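Local coordinates for uncharacterized protein (Saccharomonospora viridis, PDB 3RMQ) that is of unknown function but binds a zinc ion and belongs to a zinc-finger family, at residues 4-8 against 19-23. The protein carries 1 engineered substitution. Sequence-based numbering, arbitrary orientation. Where two conformers were deposited one is given.
Sequences MQRYL and YDTAR
The open end of the beta hairpin made by strands 7-12 and 15-20 is fastened here, where Leu8 and Tyr19 form an antiparallel hydrogen-bonded pair: Tyr19 N donates to Leu8 O at 2.8 Å, and Leu8 N returns a bond to Tyr19 O. Next comes the non-hydrogen-bonded pair of Tyr7 and Asp20, beyond which Thr21 N reaches Arg6 O in a nearly straight bond (2.8 Å, 171°). The Thr21 hydroxyl has two acceptors to choose from, Gln5 O at 2.7 Å and Arg6 O at 3.1 Å.

The Arg6 side chain leaves the backbone away from 19-23, but a bend at chi2 (67°) brings its guanidinium back to grip the Asp20 carboxylate side-on, NE to OD1 at 2.7 Å and NH2 to OD2 at 2.9 Å. Both oxygens are met on their syn sides, with the two planes 41° apart. Asp20 OD1 also accepts from Ala22 N on its anti side, closing an Asx turn, and Asp20 OD2 has a longer salt bridge to Arg23 NE (3.4 Å). Tyr7 OH sits over one guanidinium face, and the Tyr7 side chain packs on Leu66 and Ala69 of helix 60-69.

On the other face of the hairpin from Tyr7 and Asp20, Leu8 CB lies against Tyr19 CE1 and Leu8 CG meets Thr21 CG2 at 3.6 Å; selenomethionine Met4 approaches Thr21 tip to tip. Alternating hydrogen-bonded and non-hydrogen-bonded pairs are those of an antiparallel ladder, here between consecutive strands of a beta hairpin whose second strand carries the zinc ligand His17.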
loop_
_atom_site.group_PDB
_atom_site.type_symbol
_atom_site.label_atom_id
_atom_site.label_comp_id
_atom_site.label_asym_id
_atom_site.label_seq_id
_atom_site.Cartn_x
_atom_site.Cartn_y
_atom_site.Cartn_z
HETATM N N MSE A 4 7.243 -16.878 -10.076
HETATM C CA MSE A 4 6.547 -15.549 -9.945
HETATM C C MSE A 4 6.695 -14.987 -8.520
HETATM O O MSE A 4 6.695 -15.746 -7.523
HETATM C CB MSE A 4 5.076 -15.693 -10.298
HETATM C CG MSE A 4 4.327 -14.382 -10.327
HETATM SE SE MSE A 4 2.444 -14.583 -10.867
HETATM C CE MSE A 4 2.074 -12.726 -11.349
ATOM N N GLN A 5 6.859 -13.667 -8.386
ATOM C CA GLN A 5 7.064 -13.128 -7.048
ATOM C C GLN A 5 5.736 -13.123 -6.321
ATOM O O GLN A 5 4.693 -12.985 -6.954
ATOM C CB GLN A 5 7.637 -11.695 -7.121
ATOM C CG GLN A 5 9.047 -11.693 -7.773
ATOM C CD GLN A 5 9.703 -10.323 -7.752
ATOM O OE1 GLN A 5 9.109 -9.356 -7.279
ATOM N NE2 GLN A 5 10.921 -10.229 -8.313
ATOM N N ARG A 6 5.772 -13.199 -4.987
ATOM C CA ARG A 6 4.531 -13.286 -4.216
ATOM C C ARG A 6 3.779 -11.968 -4.276
ATOM O O ARG A 6 2.537 -11.963 -4.305
ATOM C CB ARG A 6 4.835 -13.612 -2.764
ATOM C CG ARG A 6 3.580 -13.593 -1.846
ATOM C CD ARG A 6 2.588 -14.747 -2.210
ATOM N NE ARG A 6 1.411 -14.639 -1.358
ATOM C CZ ARG A 6 1.365 -15.015 -0.073
ATOM N NH1 ARG A 6 2.419 -15.609 0.522
ATOM N NH2 ARG A 6 0.243 -14.838 0.609
ATOM N N TYR A 7 4.516 -10.846 -4.258
ATOM C CA TYR A 7 3.858 -9.533 -4.250
ATOM C C TYR A 7 4.389 -8.676 -5.389
ATOM O O TYR A 7 5.598 -8.598 -5.603
ATOM C CB TYR A 7 4.173 -8.777 -2.953
ATOM C CG TYR A 7 3.683 -9.509 -1.720
ATOM C CD1 TYR A 7 2.320 -9.572 -1.433
ATOM C CD2 TYR A 7 4.572 -10.209 -0.904
ATOM C CE1 TYR A 7 1.861 -10.246 -0.313
ATOM C CE2 TYR A 7 4.116 -10.902 0.211
ATOM C CZ TYR A 7 2.760 -10.921 0.480
ATOM O OH TYR A 7 2.265 -11.601 1.572
ATOM N N LEU A 8 3.495 -7.954 -6.037
ATOM C CA LEU A 8 3.908 -7.061 -7.147
ATOM C C LEU A 8 3.166 -5.740 -6.998
ATOM O O LEU A 8 2.122 -5.675 -6.321
ATOM C CB LEU A 8 3.571 -7.671 -8.511
ATOM C CG LEU A 8 4.408 -8.911 -8.942
ATOM C CD1 LEU A 8 3.870 -9.449 -10.203
ATOM C CD2 LEU A 8 5.936 -8.504 -9.115
ATOM N N TYR A 19 -0.200 -5.922 -4.725
ATOM C CA TYR A 19 -1.176 -7.011 -4.634
ATOM C C TYR A 19 -0.486 -8.369 -4.418
ATOM O O TYR A 19 0.711 -8.547 -4.726
ATOM C CB TYR A 19 -2.109 -7.034 -5.869
ATOM C CG TYR A 19 -1.461 -7.451 -7.146
ATOM C CD1 TYR A 19 -0.678 -6.558 -7.886
ATOM C CD2 TYR A 19 -1.615 -8.745 -7.634
ATOM C CE1 TYR A 19 -0.045 -6.957 -9.056
ATOM C CE2 TYR A 19 -0.986 -9.156 -8.803
ATOM C CZ TYR A 19 -0.212 -8.253 -9.514
ATOM O OH TYR A 19 0.401 -8.659 -10.677
ATOM N N ASP A 20 -1.256 -9.307 -3.875
ATOM C CA ASP A 20 -0.801 -10.687 -3.620
ATOM C C ASP A 20 -1.056 -11.482 -4.920
ATOM O O ASP A 20 -2.232 -11.678 -5.336
ATOM C CB ASP A 20 -1.638 -11.242 -2.472
ATOM C CG ASP A 20 -1.141 -12.582 -1.965
ATOM O OD1 ASP A 20 -0.482 -13.302 -2.760
ATOM O OD2 ASP A 20 -1.412 -12.922 -0.776
ATOM N N THR A 21 0.011 -11.934 -5.573
ATOM C CA THR A 21 -0.127 -12.556 -6.892
ATOM C C THR A 21 -0.664 -13.981 -6.721
ATOM O O THR A 21 -0.925 -14.641 -7.724
ATOM C CB THR A 21 1.225 -12.672 -7.620
ATOM O OG1 THR A 21 2.051 -13.610 -6.903
ATOM C CG2 THR A 21 1.950 -11.276 -7.673
ATOM N N ALA A 22 -0.780 -14.459 -5.470
ATOM C CA ALA A 22 -1.438 -15.777 -5.227
ATOM C C ALA A 22 -2.945 -15.600 -5.163
ATOM O O ALA A 22 -3.674 -16.596 -5.115
ATOM C CB ALA A 22 -0.976 -16.398 -3.933
ATOM N N ARG A 23 -3.410 -14.346 -5.131
ATOM C CA ARG A 23 -4.843 -14.055 -4.995
ATOM C C ARG A 23 -5.436 -13.383 -6.230
ATOM O O ARG A 23 -6.597 -13.601 -6.553
ATOM C CB ARG A 23 -5.118 -13.158 -3.786
ATOM C CG ARG A 23 -4.805 -13.754 -2.419
ATOM C CD ARG A 23 -4.856 -12.617 -1.377
ATOM N NE ARG A 23 -4.687 -13.005 0.024
ATOM C CZ ARG A 23 -5.566 -13.723 0.720
ATOM N NH1 ARG A 23 -6.651 -14.205 0.120
ATOM N NH2 ARG A 23 -5.347 -13.990 2.006
#